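RNA polymerase II subunit B1 CTD phosphatase RTR1 (Saccharomyces cerevisiae, PDB 5C2Y) dephosphorylates the C-terminal heptapeptide repeats of the largest subunit of RNA polymerase II and so regulates the polymerase during transcription. Local coordinates at residues 42-46 with 71-77; 120-124 with 163-167; 127-132 with 159-163. One frame throughout, in Å; residues are numbered along the deposited sequence.

The three contacts lie within an all-helical chain, in its zinc-finger region or joining that region to other parts of the fold. Contact 1 closes first along the sequence, tying the loop after helix 28-42 to the end of helix 62-74. Contacts 2 and 3 follow, and both use helix 119-129: its first half meets the start of helix 163-170, while its end and the following turn meet the loop leading into that same helix. They share F163, and their centres are 10 Å apart. Contact 1 stands apart, its centre about 19 to 20 Å from theirs. Contact 2 contains the zinc ligand H121, whereas R72 of contact 1 bonds to backbone carbonyls of the ligands C78 and C83.

Contact 1 of 3, residues 42-46 with 71-77; sequences LCDSE and ERNLNKR
R72 holds the loop 42-46 through two of its carbonyls, using the edge of its guanidinium group. R72 NE donates to L42 O at 3.2 Å in an almost straight bond (178°) that continues the line of the C=O, and R72 NH2 donates to S45 O at 2.8 Å, arriving above the plane of that carbonyl. An arginine suits this place because several donors share one flat group: NH1 turns to the backbone oxygens of C78 and C83, both zinc ligands. The bend at chi3 (108°) swings the guanidinium toward the loop. Beside it, R77 lays a face of its guanidinium over D44 O, with an angle too poor for a hydrogen bond, while the carboxylate of E46 stays beyond salt-bridge range, OE1 lying 4.2 Å from R77 NH2. C43 CB also packs on E71 CG at 3.9 Å.

Behind this shell, N75 ND2 and N75 N grip E71 O from opposite faces. K76, with positive phi, is the C-prime residue of a Schellman motif, R77 N bonding to R72 O and K76 N to N73 O. The contact thus fastens the C-terminal end of helix 62-74 to the loop between helices 28-42 and 50-56.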
# COMPACT_ATOMS: atom_id res chain seq x y z
N LEU A 42 0.43 4.97 7.97
CA LEU A 42 -0.35 5.12 6.74
C LEU A 42 -1.85 5.02 6.93
O LEU A 42 -2.59 5.13 5.95
CB LEU A 42 0.10 4.08 5.72
CG LEU A 42 1.45 4.33 5.06
CD1 LEU A 42 1.57 3.48 3.82
CD2 LEU A 42 1.57 5.77 4.70
N CYS A 43 -2.32 4.82 8.15
CA CYS A 43 -3.74 4.57 8.37
C CYS A 43 -4.61 5.82 8.26
O CYS A 43 -5.77 5.74 7.85
CB CYS A 43 -3.98 3.92 9.74
SG CYS A 43 -3.80 5.00 11.20
N ASP A 44 -4.08 6.98 8.62
CA ASP A 44 -4.87 8.20 8.55
C ASP A 44 -4.23 9.23 7.65
O ASP A 44 -4.78 10.31 7.45
CB ASP A 44 -5.06 8.79 9.94
CG ASP A 44 -6.40 9.49 10.08
OD1 ASP A 44 -7.43 8.89 9.71
OD2 ASP A 44 -6.43 10.64 10.55
N SER A 45 -3.05 8.90 7.14
CA SER A 45 -2.33 9.78 6.25
C SER A 45 -1.91 8.99 5.02
O SER A 45 -2.12 7.78 4.94
CB SER A 45 -1.12 10.41 6.95
OG SER A 45 -0.21 9.43 7.41
N GLU A 46 -1.31 9.67 4.06
CA GLU A 46 -1.06 9.06 2.78
C GLU A 46 0.43 9.04 2.44
O GLU A 46 1.23 9.76 3.04
CB GLU A 46 -1.86 9.80 1.71
CG GLU A 46 -1.59 11.29 1.73
CD GLU A 46 -2.27 12.06 0.61
OE1 GLU A 46 -3.35 12.65 0.87
OE2 GLU A 46 -1.73 12.09 -0.52
N GLU A 71 -8.18 -0.61 7.63
CA GLU A 71 -8.02 0.40 8.66
C GLU A 71 -8.05 1.82 8.09
O GLU A 71 -8.44 2.75 8.79
CB GLU A 71 -6.73 0.18 9.44
CG GLU A 71 -6.57 1.16 10.58
CD GLU A 71 -5.52 0.71 11.55
OE1 GLU A 71 -5.02 -0.42 11.36
OE2 GLU A 71 -5.21 1.47 12.50
N ARG A 72 -7.65 2.01 6.83
CA ARG A 72 -7.85 3.30 6.16
C ARG A 72 -9.34 3.63 6.05
O ARG A 72 -9.79 4.71 6.43
CB ARG A 72 -7.25 3.32 4.75
CG ARG A 72 -5.74 3.18 4.61
CD ARG A 72 -5.28 3.73 3.26
NE ARG A 72 -4.57 4.99 3.46
CZ ARG A 72 -4.70 6.06 2.69
NH1 ARG A 72 -5.51 6.02 1.65
NH2 ARG A 72 -4.01 7.16 2.97
N ASN A 73 -10.10 2.67 5.51
CA ASN A 73 -11.54 2.80 5.36
C ASN A 73 -12.25 3.16 6.67
O ASN A 73 -13.18 3.97 6.69
CB ASN A 73 -12.12 1.51 4.81
CG ASN A 73 -11.89 1.34 3.32
OD1 ASN A 73 -12.05 0.24 2.78
ND2 ASN A 73 -11.50 2.42 2.65
N LEU A 74 -11.79 2.54 7.74
CA LEU A 74 -12.25 2.81 9.10
C LEU A 74 -12.01 4.26 9.51
O LEU A 74 -12.83 4.89 10.17
CB LEU A 74 -11.51 1.90 10.06
CG LEU A 74 -12.13 1.42 11.36
CD1 LEU A 74 -13.07 0.27 11.06
CD2 LEU A 74 -11.00 0.98 12.27
N ASN A 75 -10.84 4.77 9.13
CA ASN A 75 -10.53 6.17 9.29
C ASN A 75 -11.06 7.00 8.14
O ASN A 75 -10.54 8.08 7.87
CB ASN A 75 -9.03 6.38 9.39
CG ASN A 75 -8.44 5.80 10.65
OD1 ASN A 75 -8.34 6.48 11.67
ND2 ASN A 75 -8.01 4.55 10.58
N LYS A 76 -12.07 6.47 7.46
CA LYS A 76 -12.74 7.19 6.38
C LYS A 76 -11.80 7.64 5.27
O LYS A 76 -11.89 8.79 4.83
CB LYS A 76 -13.48 8.41 6.94
CG LYS A 76 -14.51 8.10 8.01
CD LYS A 76 -14.93 9.39 8.71
CE LYS A 76 -16.10 9.19 9.67
NZ LYS A 76 -16.43 10.42 10.47
N ARG A 77 -10.90 6.76 4.81
CA ARG A 77 -9.97 7.10 3.72
C ARG A 77 -10.00 6.08 2.61
O ARG A 77 -10.20 4.90 2.87
CB ARG A 77 -8.55 7.23 4.25
CG ARG A 77 -8.46 8.07 5.50
CD ARG A 77 -7.04 8.45 5.79
NE ARG A 77 -6.53 9.33 4.75
CZ ARG A 77 -6.43 10.65 4.87
NH1 ARG A 77 -6.78 11.24 6.01
NH2 ARG A 77 -5.96 11.37 3.86

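Contact 2 of 3, residues 120-124 with 163-167. With ZN (zinc ion), chain C.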
# COMPACT_ATOMS: atom_id res chain seq x y z
N PHE A 120 -10.81 3.52 -10.42
CA PHE A 120 -9.41 3.69 -10.77
C PHE A 120 -8.50 3.35 -9.60
O PHE A 120 -7.57 2.53 -9.73
CB PHE A 120 -9.13 5.11 -11.26
CG PHE A 120 -7.70 5.30 -11.65
CD1 PHE A 120 -7.16 4.58 -12.71
CD2 PHE A 120 -6.88 6.17 -10.95
CE1 PHE A 120 -5.82 4.74 -13.07
CE2 PHE A 120 -5.55 6.33 -11.30
CZ PHE A 120 -5.02 5.62 -12.36
N HIS A 121 -8.77 3.93 -8.43
CA HIS A 121 -7.96 3.60 -7.26
C HIS A 121 -8.18 2.18 -6.72
O HIS A 121 -7.25 1.59 -6.16
CB HIS A 121 -8.18 4.64 -6.17
CG HIS A 121 -7.33 5.85 -6.35
ND1 HIS A 121 -7.53 7.02 -5.64
CD2 HIS A 121 -6.28 6.08 -7.17
CE1 HIS A 121 -6.64 7.91 -6.02
NE2 HIS A 121 -5.87 7.38 -6.94
N PHE A 122 -9.37 1.61 -6.89
CA PHE A 122 -9.57 0.19 -6.62
C PHE A 122 -8.57 -0.65 -7.41
O PHE A 122 -7.96 -1.57 -6.87
CB PHE A 122 -11.00 -0.26 -6.97
CG PHE A 122 -11.12 -1.74 -7.19
CD1 PHE A 122 -11.02 -2.62 -6.13
CD2 PHE A 122 -11.28 -2.26 -8.45
CE1 PHE A 122 -11.10 -4.00 -6.33
CE2 PHE A 122 -11.37 -3.64 -8.66
CZ PHE A 122 -11.27 -4.51 -7.60
N ARG A 123 -8.43 -0.34 -8.70
CA ARG A 123 -7.50 -1.04 -9.59
C ARG A 123 -6.05 -0.87 -9.20
O ARG A 123 -5.29 -1.83 -9.16
CB ARG A 123 -7.66 -0.55 -11.00
CG ARG A 123 -9.05 -0.64 -11.54
CD ARG A 123 -9.06 -0.01 -12.91
NE ARG A 123 -9.92 -0.75 -13.82
CZ ARG A 123 -9.72 -0.85 -15.12
NH1 ARG A 123 -8.68 -0.25 -15.70
NH2 ARG A 123 -10.58 -1.56 -15.86
N CYS A 124 -5.64 0.38 -8.96
CA CYS A 124 -4.30 0.65 -8.49
C CYS A 124 -3.99 -0.13 -7.21
O CYS A 124 -2.92 -0.73 -7.07
CB CYS A 124 -4.12 2.16 -8.25
SG CYS A 124 -4.02 3.11 -9.77
N PHE A 163 0.25 0.46 -11.06
CA PHE A 163 -0.62 0.38 -12.22
C PHE A 163 -0.40 1.61 -13.06
O PHE A 163 -0.27 1.53 -14.28
CB PHE A 163 -2.08 0.25 -11.80
CG PHE A 163 -3.04 0.13 -12.95
CD1 PHE A 163 -2.71 -0.58 -14.08
CD2 PHE A 163 -4.30 0.70 -12.87
CE1 PHE A 163 -3.62 -0.68 -15.13
CE2 PHE A 163 -5.20 0.59 -13.91
CZ PHE A 163 -4.86 -0.10 -15.03
N GLU A 164 -0.29 2.75 -12.39
CA GLU A 164 -0.19 4.00 -13.11
C GLU A 164 1.18 4.16 -13.77
O GLU A 164 1.36 5.03 -14.60
CB GLU A 164 -0.52 5.19 -12.19
CG GLU A 164 0.24 5.25 -10.89
CD GLU A 164 -0.34 4.39 -9.77
OE1 GLU A 164 -0.72 4.96 -8.72
OE2 GLU A 164 -0.38 3.15 -9.93
N GLU A 165 2.14 3.30 -13.44
CA GLU A 165 3.39 3.25 -14.18
C GLU A 165 3.18 2.59 -15.53
O GLU A 165 3.82 2.96 -16.51
CB GLU A 165 4.48 2.49 -13.42
CG GLU A 165 4.91 3.14 -12.12
CD GLU A 165 6.04 2.39 -11.41
OE1 GLU A 165 6.26 1.20 -11.71
OE2 GLU A 165 6.70 2.98 -10.53
N LEU A 166 2.31 1.60 -15.59
CA LEU A 166 2.05 0.94 -16.87
C LEU A 166 1.20 1.83 -17.78
O LEU A 166 1.47 1.96 -18.96
CB LEU A 166 1.37 -0.42 -16.67
CG LEU A 166 2.25 -1.56 -16.14
CD1 LEU A 166 1.53 -2.87 -16.33
CD2 LEU A 166 3.64 -1.62 -16.76
N LEU A 167 0.17 2.45 -17.23
CA LEU A 167 -0.63 3.40 -17.99
C LEU A 167 0.22 4.47 -18.68
O LEU A 167 0.09 4.69 -19.88
CB LEU A 167 -1.63 4.07 -17.07
CG LEU A 167 -2.65 3.12 -16.47
CD1 LEU A 167 -3.74 3.94 -15.83
CD2 LEU A 167 -3.22 2.19 -17.54
ZN ZN C . -8.69 7.43 -3.94
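The apolar part is made by F120, F163 and L167. L167 CD1 meets the F120 ring at its edge, 3.5 Å from F120 CE1, the two side chains coming from opposite directions. F120 CE1 also lies 4.3 Å from F163 CE2, the rings meeting at a slant. With its CG trans to the backbone N (chi1 -179°), F120 extends from its helix far enough to reach both partners. L167 CG sits over the centre of one face of the F163 ring, one turn further along its own helix.

A sulfur contact joins the more buried side. C124 SG stands at the edge of the F163 ring, 5.2 Å from its centroid and 81° off the normal, and is also 3.6 Å from E164 OE2. A cysteine suits the place because its side chain is small enough to fit between the ring edge and E164. E164 OE1 bonds to the hydroxyl of Y80.

The axes of segments 120-124 and 163-167 run at 107° to each other and approach to 10.7 Å; helix 119-129 lies in the predicted RTR1-type zinc finger. On another side of it H121 ND1 binds the zinc ion at 2.1 Å, and C78, C83 and C117 complete the site.

R123 packs its CB and CD against the F163 ring, with R123 NH1 near the ring plane at the edge, 3.9 Å from F163 CZ, rather than over the pi face. Replacing F163 by an alanine would probably leave C124 SG and the R123 side chain without their aromatic partner and open a gap beneath L167.

Contact 3 of 3, residues 127-132 with 159-163; sequences FYQVQL and KVTLF. With SO4 (sulfate ion), chain D.
Where helix 119-129 gives way to a type I turn, Q129 to L132, the side chain of Q131 reads the backbone of the extended residues 159-162 much as a neighbouring strand would. Q131 OE1 accepts from T161 N at 3.1 Å, with an N-H...O angle of 177°, and Q131 NE2 donates to T161 O at 2.8 Å, in the carbonyl plane on a lone pair. The same NE2 of Q131 also donates to F127 O at 3.0 Å, from above that carbonyl's plane. With one bond on the oxygen and two on the nitrogen, the amide is fixed against flipping, which explains why a glutamine, with both donor and acceptor on a long arm, suits the turn. An extended chain beyond CG (chi2 180°) carries the amide across.

F127 turns one ring face to the backbone of F163, whose CA makes a CH-pi contact 3.8 Å from the centroid of the F127 ring. The two rings are inclined at 36° and are neither stacked nor edge-to-face, while T161 O lies at the edge of the F127 ring. The segment here is the lead-in to helix 163-170: L162 is its N-cap residue, and the side chain of E165 accepts a weak hydrogen bond from L162 N.

Deeper in, Y128 CD1 meets V160 CG1 at 3.4 Å, the side chains crossing at about a right angle, and L162 CD2 at 3.7 Å at the ring edge, the two running side by side. The Y128 hydroxyl, carried past these branched aliphatic groups, bonds to L53 O in helix 50-56. At the outer end K159 NZ makes a weak hydrogen bond to sulfate O2 at 3.3 Å; this ion, probably from the crystallisation liquor, is also bound by K54.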
# COMPACT_ATOMS: atom_id res chain seq x y z
N PHE A 127 -3.88 -4.04 -8.16
CA PHE A 127 -2.70 -4.24 -8.99
C PHE A 127 -1.44 -4.29 -8.14
O PHE A 127 -0.56 -5.14 -8.32
CB PHE A 127 -2.62 -3.11 -10.01
CG PHE A 127 -1.58 -3.29 -11.07
CD1 PHE A 127 -0.28 -2.82 -10.89
CD2 PHE A 127 -1.91 -3.88 -12.29
CE1 PHE A 127 0.68 -2.97 -11.89
CE2 PHE A 127 -0.97 -4.03 -13.29
CZ PHE A 127 0.33 -3.57 -13.09
N TYR A 128 -1.36 -3.37 -7.18
CA TYR A 128 -0.27 -3.33 -6.21
C TYR A 128 -0.26 -4.57 -5.34
O TYR A 128 0.75 -5.26 -5.23
CB TYR A 128 -0.41 -2.09 -5.33
CG TYR A 128 0.65 -1.89 -4.27
CD1 TYR A 128 1.85 -1.27 -4.59
CD2 TYR A 128 0.43 -2.27 -2.95
CE1 TYR A 128 2.82 -1.07 -3.62
CE2 TYR A 128 1.39 -2.07 -1.98
CZ TYR A 128 2.58 -1.47 -2.32
OH TYR A 128 3.54 -1.25 -1.35
N GLN A 129 -1.40 -4.87 -4.73
CA GLN A 129 -1.50 -5.93 -3.73
C GLN A 129 -1.11 -7.34 -4.19
O GLN A 129 -0.47 -8.09 -3.44
CB GLN A 129 -2.92 -5.97 -3.20
CG GLN A 129 -3.13 -7.10 -2.20
CD GLN A 129 -4.59 -7.32 -1.91
OE1 GLN A 129 -5.42 -7.25 -2.81
NE2 GLN A 129 -4.92 -7.58 -0.64
N VAL A 130 -1.51 -7.71 -5.40
CA VAL A 130 -1.31 -9.07 -5.88
C VAL A 130 0.16 -9.33 -6.24
O VAL A 130 0.55 -10.46 -6.52
CB VAL A 130 -2.19 -9.35 -7.11
CG1 VAL A 130 -3.67 -9.18 -6.75
CG2 VAL A 130 -1.81 -8.43 -8.25
N GLN A 131 0.97 -8.29 -6.22
CA GLN A 131 2.39 -8.44 -6.48
C GLN A 131 3.19 -8.62 -5.20
O GLN A 131 4.41 -8.79 -5.24
CB GLN A 131 2.94 -7.23 -7.21
CG GLN A 131 2.33 -6.96 -8.55
CD GLN A 131 2.95 -5.73 -9.18
OE1 GLN A 131 4.19 -5.65 -9.29
NE2 GLN A 131 2.12 -4.76 -9.56
N LEU A 132 2.51 -8.53 -4.06
CA LEU A 132 3.19 -8.54 -2.79
C LEU A 132 3.48 -9.97 -2.39
O LEU A 132 2.68 -10.86 -2.61
CB LEU A 132 2.34 -7.85 -1.72
CG LEU A 132 2.22 -6.32 -1.74
CD1 LEU A 132 1.17 -5.88 -0.73
CD2 LEU A 132 3.56 -5.65 -1.46
N LYS A 159 10.56 -5.67 -5.82
CA LYS A 159 10.07 -4.76 -6.85
C LYS A 159 8.56 -4.84 -6.94
O LYS A 159 7.98 -5.94 -6.97
CB LYS A 159 10.70 -5.08 -8.21
CG LYS A 159 10.25 -4.18 -9.35
CD LYS A 159 11.20 -4.28 -10.54
CE LYS A 159 10.86 -3.23 -11.58
NZ LYS A 159 11.98 -2.28 -11.80
N VAL A 160 7.94 -3.67 -6.98
CA VAL A 160 6.52 -3.53 -7.21
C VAL A 160 6.36 -2.53 -8.33
O VAL A 160 7.01 -1.49 -8.32
CB VAL A 160 5.76 -3.05 -5.95
CG1 VAL A 160 4.30 -2.94 -6.23
CG2 VAL A 160 5.95 -4.03 -4.81
N THR A 161 5.54 -2.86 -9.33
CA THR A 161 5.22 -1.94 -10.41
C THR A 161 3.83 -1.36 -10.17
O THR A 161 2.87 -2.11 -9.98
CB THR A 161 5.23 -2.64 -11.79
OG1 THR A 161 6.56 -3.06 -12.14
CG2 THR A 161 4.71 -1.72 -12.85
N LEU A 162 3.70 -0.05 -10.18
CA LEU A 162 2.39 0.55 -9.94
C LEU A 162 1.57 0.53 -11.21
O LEU A 162 2.12 0.58 -12.31
CB LEU A 162 2.52 1.98 -9.42
CG LEU A 162 3.34 2.17 -8.15
CD1 LEU A 162 2.98 3.49 -7.51
CD2 LEU A 162 3.09 1.02 -7.19
N PHE A 163 0.25 0.46 -11.06
CA PHE A 163 -0.62 0.38 -12.22
C PHE A 163 -0.40 1.61 -13.06
O PHE A 163 -0.27 1.53 -14.28
CB PHE A 163 -2.08 0.25 -11.80
CG PHE A 163 -3.04 0.13 -12.95
CD1 PHE A 163 -2.71 -0.58 -14.08
CD2 PHE A 163 -4.30 0.70 -12.87
CE1 PHE A 163 -3.62 -0.68 -15.13
CE2 PHE A 163 -5.20 0.59 -13.91
CZ PHE A 163 -4.86 -0.10 -15.03
S SO4 D . 11.88 1.06 -9.40
O1 SO4 D . 11.42 2.10 -10.32
O2 SO4 D . 11.01 -0.11 -9.50
O3 SO4 D . 11.87 1.60 -8.04
O4 SO4 D . 13.25 0.66 -9.72